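Local coordinates for protein porphyranase B (Zobellia galactanivorans, PDB 3JUU) that cleaves the sulfated red-algal polysaccharide porphyran at the beta-1,4 linkage between D-galactose and L-galactose-6-sulfate, as a family 16 glycoside hydrolase, at residues Q25-E36 / N268-D277. Sequence-based numbering, arbitrary orientation.
Sequences QEWKLIENMSDE and NWVRSWQLVD. With SO4 (sulfate ion), chain D.
Where the pairing of 26-29 with 269-276 is interrupted, side chains take over the ladder: the chain turns away at 31-33, and Ser34 and Ser272 bridge the interval. Ser34 OG receives the backbone N of Ser272 at 2.8 Å and donates to Ile30 O, which Met33 N meets from the opposite face. Ser272 OG in turn donates to Met33 O (2.7 Å), lying 44° out of its carbonyl plane. Antiparallel pairing then resumes between Asp35 and Val270.

Beyond it, Arg271 and Glu36 form a side-on, two-bond salt bridge, NE to OE2 at 2.7 Å and NH2 to OE1 at 3.0 Å, with carboxylate and guanidinium nearly coplanar. Extended from CG to NE, the arginine also lays its guanidinium over the Trp269 ring, NH1 standing 3.5 Å above the plane. NH1 and NH2 hold a sulfate, probably from the crystallisation liquor, that Trp269 NE1 and His13 also bind. A lysine in place of Arg271 would probably lose the paired grip, leaving one Glu36 oxygen without its cationic mate and the Trp269 face without its flat cover.

On the regular part of the ladder, two leucine methyls make CH-pi contacts over the faces of two indoles: Leu275 CD1 sits 3.6 Å from the centroid of the six-membered ring of Trp27, and Leu29 CD1 lies likewise over Trp273. With CG anti to the backbone N (chi1 -163°), Leu29 directs that methyl over the ring of its cross-strand partner, Trp273. Outside the pair, Trp27 NE1 bonds Asp19 and Trp273 NE1 bonds Glu111, on strand 108-115 of the jelly-roll sandwich. The N-terminal segment is thus joined to the last strand by apolar ring packing at one end and by charge at the other, where the glutamate and, in the crystal, the sulfate probably share in balancing the arginine's positive charge.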
ATOM      1  N   GLN A  25      -2.888  25.940  11.254  1.00 30.23           N
ATOM      2  CA  GLN A  25      -2.043  25.034  10.454  1.00 28.37           C
ATOM      3  C   GLN A  25      -2.648  24.875   9.099  1.00 27.04           C
ATOM      4  O   GLN A  25      -3.855  25.105   8.903  1.00 24.91           O
ATOM      5  CB  GLN A  25      -1.897  23.671  11.114  1.00 27.95           C
ATOM      6  CG  GLN A  25      -1.378  23.707  12.534  1.00 28.48           C
ATOM      7  CD  GLN A  25      -1.310  22.348  13.201  1.00 30.13           C
ATOM      8  OE1 GLN A  25      -2.294  21.628  13.296  1.00 25.44           O
ATOM      9  NE2 GLN A  25      -0.116  21.984  13.643  1.00 32.09           N
ATOM     10  N   GLU A  26      -1.813  24.464   8.141  1.00 25.72           N
ATOM     11  CA  GLU A  26      -2.354  24.127   6.844  1.00 25.33           C
ATOM     12  C   GLU A  26      -1.668  22.879   6.270  1.00 21.22           C
ATOM     13  O   GLU A  26      -0.594  22.533   6.685  1.00 18.92           O
ATOM     14  CB  GLU A  26      -2.220  25.296   5.869  1.00 27.58           C
ATOM     15  CG  GLU A  26      -0.847  25.834   5.659  1.00 32.37           C
ATOM     16  CD  GLU A  26      -0.901  27.097   4.794  1.00 42.89           C
ATOM     17  OE1 GLU A  26      -1.538  27.048   3.693  1.00 41.72           O
ATOM     18  OE2 GLU A  26      -0.335  28.136   5.223  1.00 45.37           O
ATOM     19  N   TRP A  27      -2.341  22.214   5.349  1.00 19.28           N
ATOM     20  CA  TRP A  27      -1.765  21.016   4.707  1.00 17.84           C
ATOM     21  C   TRP A  27      -1.078  21.457   3.420  1.00 18.55           C
ATOM     22  O   TRP A  27      -1.705  22.156   2.626  1.00 18.36           O
ATOM     23  CB  TRP A  27      -2.894  20.073   4.321  1.00 18.86           C
ATOM     24  CG  TRP A  27      -3.602  19.468   5.477  1.00 15.20           C
ATOM     25  CD1 TRP A  27      -4.838  19.769   5.899  1.00 16.92           C
ATOM     26  CD2 TRP A  27      -3.113  18.447   6.350  1.00 13.70           C
ATOM     27  NE1 TRP A  27      -5.195  18.970   6.966  1.00 13.27           N
ATOM     28  CE2 TRP A  27      -4.142  18.190   7.305  1.00 15.19           C
ATOM     29  CE3 TRP A  27      -1.913  17.751   6.448  1.00 14.51           C
ATOM     30  CZ2 TRP A  27      -4.011  17.264   8.320  1.00 13.91           C
ATOM     31  CZ3 TRP A  27      -1.736  16.869   7.480  1.00 14.23           C
ATOM     32  CH2 TRP A  27      -2.807  16.596   8.418  1.00 13.00           C
ATOM     33  N   LYS A  28       0.163  21.025   3.207  1.00 17.19           N
ATOM     34  CA  LYS A  28       0.940  21.381   2.029  1.00 19.83           C
ATOM     35  C   LYS A  28       1.328  20.107   1.236  1.00 17.83           C
ATOM     36  O   LYS A  28       1.992  19.209   1.795  1.00 17.43           O
ATOM     37  CB  LYS A  28       2.217  22.136   2.489  1.00 19.43           C
ATOM     38  CG  LYS A  28       3.188  22.537   1.327  1.00 27.62           C
ATOM     39  CD  LYS A  28       4.425  23.309   1.854  1.00 34.70           C
ATOM     40  CE  LYS A  28       5.582  23.372   0.848  1.00 40.06           C
ATOM     41  NZ  LYS A  28       6.864  23.356   1.655  1.00 44.12           N
ATOM     42  N   LEU A  29       0.958  20.089  -0.039  1.00 17.53           N
ATOM     43  CA  LEU A  29       1.299  18.946  -0.925  1.00 17.09           C
ATOM     44  C   LEU A  29       2.756  18.696  -1.007  1.00 18.14           C
ATOM     45  O   LEU A  29       3.569  19.646  -1.202  1.00 18.69           O
ATOM     46  CB  LEU A  29       0.688  19.123  -2.323  1.00 17.93           C
ATOM     47  CG  LEU A  29       0.666  17.777  -3.109  1.00 15.22           C
ATOM     48  CD1 LEU A  29      -0.491  16.936  -2.572  1.00 13.78           C
ATOM     49  CD2 LEU A  29       0.385  18.111  -4.606  1.00 17.01           C
ATOM     50  N   ILE A  30       3.148  17.437  -0.783  1.00 16.18           N
ATOM     51  CA  ILE A  30       4.534  17.029  -0.988  1.00 16.33           C
ATOM     52  C   ILE A  30       4.586  16.565  -2.478  1.00 16.48           C
ATOM     53  O   ILE A  30       4.150  15.448  -2.833  1.00 14.86           O
ATOM     54  CB  ILE A  30       4.967  15.899  -0.071  1.00 16.19           C
ATOM     55  CG1 ILE A  30       4.821  16.329   1.412  1.00 19.12           C
ATOM     56  CG2 ILE A  30       6.419  15.390  -0.390  1.00 17.32           C
ATOM     57  CD1 ILE A  30       4.838  15.084   2.300  1.00 22.99           C
ATOM     58  N   GLU A  31       5.112  17.435  -3.333  1.00 16.28           N
ATOM     59  CA  GLU A  31       5.014  17.246  -4.786  1.00 17.27           C
ATOM     60  C   GLU A  31       5.697  15.965  -5.223  1.00 14.70           C
ATOM     61  O   GLU A  31       5.145  15.210  -6.016  1.00 16.03           O
ATOM     62  CB  GLU A  31       5.716  18.407  -5.549  1.00 19.27           C
ATOM     63  CG  GLU A  31       5.124  19.705  -5.252  1.00 27.23           C
ATOM     64  CD  GLU A  31       3.770  19.796  -5.831  1.00 35.52           C
ATOM     65  OE1 GLU A  31       3.539  19.192  -6.910  1.00 41.69           O
ATOM     66  OE2 GLU A  31       2.915  20.435  -5.197  1.00 43.17           O
ATOM     67  N   ASN A  32       6.883  15.692  -4.721  1.00 15.20           N
ATOM     68  CA  ASN A  32       7.606  14.509  -5.196  1.00 17.16           C
ATOM     69  C   ASN A  32       7.113  13.127  -4.669  1.00 16.66           C
ATOM     70  O   ASN A  32       7.711  12.069  -4.944  1.00 17.90           O
ATOM     71  CB  ASN A  32       9.126  14.685  -5.006  1.00 18.10           C
ATOM     72  CG  ASN A  32       9.561  14.650  -3.545  1.00 20.01           C
ATOM     73  OD1 ASN A  32       8.808  14.260  -2.612  1.00 16.72           O
ATOM     74  ND2 ASN A  32      10.810  15.020  -3.339  1.00 19.21           N
ATOM     75  N   MET A  33       6.036  13.165  -3.849  1.00 17.27           N
ATOM     76  CA  MET A  33       5.360  11.931  -3.371  1.00 14.51           C
ATOM     77  C   MET A  33       3.886  11.961  -3.696  1.00 13.38           C
ATOM     78  O   MET A  33       3.075  11.214  -3.084  1.00 13.18           O
ATOM     79  CB  MET A  33       5.579  11.746  -1.864  1.00 14.92           C
ATOM     80  CG  MET A  33       7.041  11.561  -1.524  1.00 13.78           C
ATOM     81  SD  MET A  33       7.328  11.318   0.250  1.00 13.58           S
ATOM     82  CE  MET A  33       6.747   9.603   0.387  1.00 12.66           C
ATOM     83  N   SER A  34       3.506  12.773  -4.683  1.00 11.96           N
ATOM     84  CA  SER A  34       2.125  12.903  -5.035  1.00 12.54           C
ATOM     85  C   SER A  34       1.977  12.816  -6.569  1.00 13.92           C
ATOM     86  O   SER A  34       2.866  13.240  -7.274  1.00 14.77           O
ATOM     87  CB  SER A  34       1.542  14.244  -4.535  1.00 13.63           C
ATOM     88  OG  SER A  34       1.732  14.341  -3.107  1.00 12.44           O
ATOM     89  N   ASP A  35       0.883  12.270  -7.043  1.00 12.38           N
ATOM     90  CA  ASP A  35       0.686  12.100  -8.506  1.00 15.24           C
ATOM     91  C   ASP A  35      -0.783  11.891  -8.772  1.00 14.52           C
ATOM     92  O   ASP A  35      -1.468  11.096  -8.081  1.00 15.38           O
ATOM     93  CB  ASP A  35       1.504  10.900  -9.030  1.00 14.98           C
ATOM     94  CG  ASP A  35       1.945  11.072 -10.513  1.00 16.77           C
ATOM     95  OD1 ASP A  35       1.183  11.707 -11.251  1.00 12.30           O
ATOM     96  OD2 ASP A  35       3.007  10.512 -10.884  1.00 18.59           O
ATOM     97  N   GLU A  36      -1.304  12.637  -9.766  1.00 13.91           N
ATOM     98  CA  GLU A  36      -2.685  12.464 -10.239  1.00 13.17           C
ATOM     99  C   GLU A  36      -2.696  11.432 -11.377  1.00 14.45           C
ATOM    100  O   GLU A  36      -3.767  10.962 -11.743  1.00 14.73           O
ATOM    101  CB  GLU A  36      -3.241  13.814 -10.765  1.00 15.77           C
ATOM    102  CG  GLU A  36      -3.379  14.880  -9.701  1.00 12.02           C
ATOM    103  CD  GLU A  36      -4.328  14.437  -8.582  1.00 15.26           C
ATOM    104  OE1 GLU A  36      -5.462  14.016  -8.874  1.00 16.78           O
ATOM    105  OE2 GLU A  36      -3.938  14.530  -7.399  1.00 17.27           O
ATOM    106  N   ASN A 268      -6.824   6.302  -8.543  1.00 12.46           N
ATOM    107  CA  ASN A 268      -7.070   7.607  -9.210  1.00 13.07           C
ATOM    108  C   ASN A 268      -6.021   8.667  -8.870  1.00 14.02           C
ATOM    109  O   ASN A 268      -5.686   9.519  -9.697  1.00 13.84           O
ATOM    110  CB  ASN A 268      -8.498   8.130  -8.980  1.00 13.08           C
ATOM    111  CG  ASN A 268      -9.534   7.301  -9.657  1.00 14.86           C
ATOM    112  OD1 ASN A 268      -9.255   6.611 -10.658  1.00 15.07           O
ATOM    113  ND2 ASN A 268     -10.771   7.361  -9.148  1.00 12.63           N
ATOM    114  N   TRP A 269      -5.429   8.580  -7.672  1.00 10.80           N
ATOM    115  CA  TRP A 269      -4.426   9.524  -7.319  1.00  9.75           C
ATOM    116  C   TRP A 269      -3.765   9.062  -6.039  1.00  8.94           C
ATOM    117  O   TRP A 269      -4.373   8.219  -5.323  1.00 10.66           O
ATOM    118  CB  TRP A 269      -5.042  10.927  -7.146  1.00  9.75           C
ATOM    119  CG  TRP A 269      -6.349  11.027  -6.412  1.00 10.19           C
ATOM    120  CD1 TRP A 269      -7.599  11.250  -6.972  1.00  8.44           C
ATOM    121  CD2 TRP A 269      -6.558  11.072  -4.959  1.00 12.53           C
ATOM    122  NE1 TRP A 269      -8.539  11.393  -5.971  1.00 13.58           N
ATOM    123  CE2 TRP A 269      -7.938  11.247  -4.742  1.00 13.71           C
ATOM    124  CE3 TRP A 269      -5.703  10.897  -3.835  1.00 13.46           C
ATOM    125  CZ2 TRP A 269      -8.521  11.277  -3.427  1.00 12.06           C
ATOM    126  CZ3 TRP A 269      -6.285  10.932  -2.527  1.00 13.98           C
ATOM    127  CH2 TRP A 269      -7.660  11.132  -2.347  1.00 15.32           C
ATOM    128  N   VAL A 270      -2.570   9.590  -5.791  1.00  9.95           N
ATOM    129  CA  VAL A 270      -1.878   9.463  -4.479  1.00 12.03           C
ATOM    130  C   VAL A 270      -1.447  10.851  -4.091  1.00 12.69           C
ATOM    131  O   VAL A 270      -0.827  11.569  -4.902  1.00 11.63           O
ATOM    132  CB  VAL A 270      -0.632   8.580  -4.573  1.00 12.11           C
ATOM    133  CG1 VAL A 270       0.180   8.632  -3.242  1.00 12.19           C
ATOM    134  CG2 VAL A 270      -1.025   7.145  -4.808  1.00 14.14           C
ATOM    135  N   ARG A 271      -1.786  11.271  -2.866  1.00 11.63           N
ATOM    136  CA  ARG A 271      -1.443  12.651  -2.452  1.00 10.47           C
ATOM    137  C   ARG A 271      -0.843  12.541  -1.097  1.00 11.77           C
ATOM    138  O   ARG A 271      -1.446  11.927  -0.194  1.00 10.31           O
ATOM    139  CB  ARG A 271      -2.773  13.507  -2.408  1.00  9.47           C
ATOM    140  CG  ARG A 271      -3.410  13.593  -3.813  1.00 14.33           C
ATOM    141  CD  ARG A 271      -4.749  14.332  -3.784  1.00 13.57           C
ATOM    142  NE  ARG A 271      -5.355  14.425  -5.126  1.00 14.65           N
ATOM    143  CZ  ARG A 271      -6.646  14.657  -5.319  1.00 15.96           C
ATOM    144  NH1 ARG A 271      -7.470  14.720  -4.253  1.00 15.61           N
ATOM    145  NH2 ARG A 271      -7.157  14.687  -6.554  1.00 15.04           N
ATOM    146  N   SER A 272       0.303  13.184  -0.939  1.00 11.29           N
ATOM    147  CA  SER A 272       1.078  13.150   0.289  1.00 12.09           C
ATOM    148  C   SER A 272       1.253  14.603   0.760  1.00 13.23           C
ATOM    149  O   SER A 272       1.414  15.513  -0.072  1.00 12.63           O
ATOM    150  CB  SER A 272       2.411  12.546  -0.059  1.00 11.81           C
ATOM    151  OG  SER A 272       2.254  11.210  -0.523  1.00 12.16           O
ATOM    152  N   TRP A 273       1.163  14.825   2.062  1.00 13.65           N
ATOM    153  CA  TRP A 273       1.043  16.201   2.608  1.00 12.77           C
ATOM    154  C   TRP A 273       1.817  16.297   3.894  1.00 15.82           C
ATOM    155  O   TRP A 273       1.919  15.323   4.649  1.00 13.74           O
ATOM    156  CB  TRP A 273      -0.434  16.539   2.941  1.00 13.68           C
ATOM    157  CG  TRP A 273      -1.500  16.232   1.890  1.00 14.16           C
ATOM    158  CD1 TRP A 273      -2.112  14.989   1.607  1.00 10.31           C
ATOM    159  CD2 TRP A 273      -2.126  17.169   1.028  1.00 11.53           C
ATOM    160  NE1 TRP A 273      -3.041  15.132   0.610  1.00 12.96           N
ATOM    161  CE2 TRP A 273      -3.086  16.461   0.246  1.00 15.01           C
ATOM    162  CE3 TRP A 273      -1.955  18.579   0.823  1.00 15.80           C
ATOM    163  CZ2 TRP A 273      -3.892  17.096  -0.723  1.00 15.50           C
ATOM    164  CZ3 TRP A 273      -2.741  19.198  -0.145  1.00 16.60           C
ATOM    165  CH2 TRP A 273      -3.708  18.465  -0.899  1.00 16.73           C
ATOM    166  N   GLN A 274       2.386  17.482   4.130  1.00 15.11           N
ATOM    167  CA  GLN A 274       2.949  17.862   5.423  1.00 17.63           C
ATOM    168  C   GLN A 274       1.999  18.903   6.070  1.00 17.52           C
ATOM    169  O   GLN A 274       1.325  19.695   5.369  1.00 15.95           O
ATOM    170  CB  GLN A 274       4.270  18.578   5.217  1.00 18.43           C
ATOM    171  CG  GLN A 274       5.447  17.724   4.931  1.00 28.02           C
ATOM    172  CD  GLN A 274       6.679  18.594   4.601  1.00 37.19           C
ATOM    173  OE1 GLN A 274       6.539  19.789   4.320  1.00 39.65           O
ATOM    174  NE2 GLN A 274       7.876  18.008   4.683  1.00 41.44           N
ATOM    175  N   LEU A 275       1.952  18.875   7.399  1.00 17.85           N
ATOM    176  CA  LEU A 275       1.167  19.797   8.150  1.00 19.83           C
ATOM    177  C   LEU A 275       2.152  20.868   8.613  1.00 21.38           C
ATOM    178  O   LEU A 275       3.165  20.555   9.258  1.00 22.12           O
ATOM    179  CB  LEU A 275       0.593  19.068   9.370  1.00 21.40           C
ATOM    180  CG  LEU A 275      -0.465  19.900  10.092  1.00 16.84           C
ATOM    181  CD1 LEU A 275      -1.666  20.296   9.292  1.00 21.83           C
ATOM    182  CD2 LEU A 275      -0.858  19.039  11.352  1.00 22.53           C
ATOM    183  N   VAL A 276       1.890  22.104   8.205  1.00 23.00           N
ATOM    184  CA  VAL A 276       2.829  23.212   8.518  1.00 24.38           C
ATOM    185  C   VAL A 276       2.085  24.349   9.242  1.00 26.52           C
ATOM    186  O   VAL A 276       0.861  24.526   9.060  1.00 22.82           O
ATOM    187  CB  VAL A 276       3.558  23.757   7.268  1.00 25.34           C
ATOM    188  CG1 VAL A 276       4.548  22.596   6.614  1.00 23.57           C
ATOM    189  CG2 VAL A 276       2.558  24.354   6.240  1.00 22.58           C
ATOM    190  N   ASP A 277       2.857  25.100  10.038  1.00 30.57           N
ATOM    191  CA  ASP A 277       2.346  26.251  10.849  1.00 34.90           C
ATOM    192  C   ASP A 277       2.286  27.548  10.049  1.00 35.45           C
ATOM    193  O   ASP A 277       1.311  27.753   9.292  1.00 37.13           O
ATOM    194  CB  ASP A 277       3.144  26.392  12.180  1.00 35.53           C
ATOM    195  CG  ASP A 277       3.008  25.153  13.083  1.00 43.06           C
ATOM    196  OD1 ASP A 277       2.828  23.988  12.585  1.00 51.75           O
ATOM    197  OD2 ASP A 277       3.085  25.309  14.322  1.00 51.63           O
TER
HETATM  198  S   SO4 D   4     -10.697  14.451  -6.357  1.00 58.37           S
HETATM  199  O1  SO4 D   4     -11.864  15.320  -6.457  1.00 59.37           O
HETATM  200  O2  SO4 D   4      -9.771  14.740  -7.461  1.00 58.18           O
HETATM  201  O3  SO4 D   4     -10.058  14.717  -5.066  1.00 59.27           O
HETATM  202  O4  SO4 D   4     -11.159  13.045  -6.423  1.00 58.56           O
HETATM  203  O   HOH W   1      -6.479  12.205 -10.866  1.00 16.97           O
HETATM  204  O   HOH W   2      -1.479  14.224  -6.548  1.00 19.51           O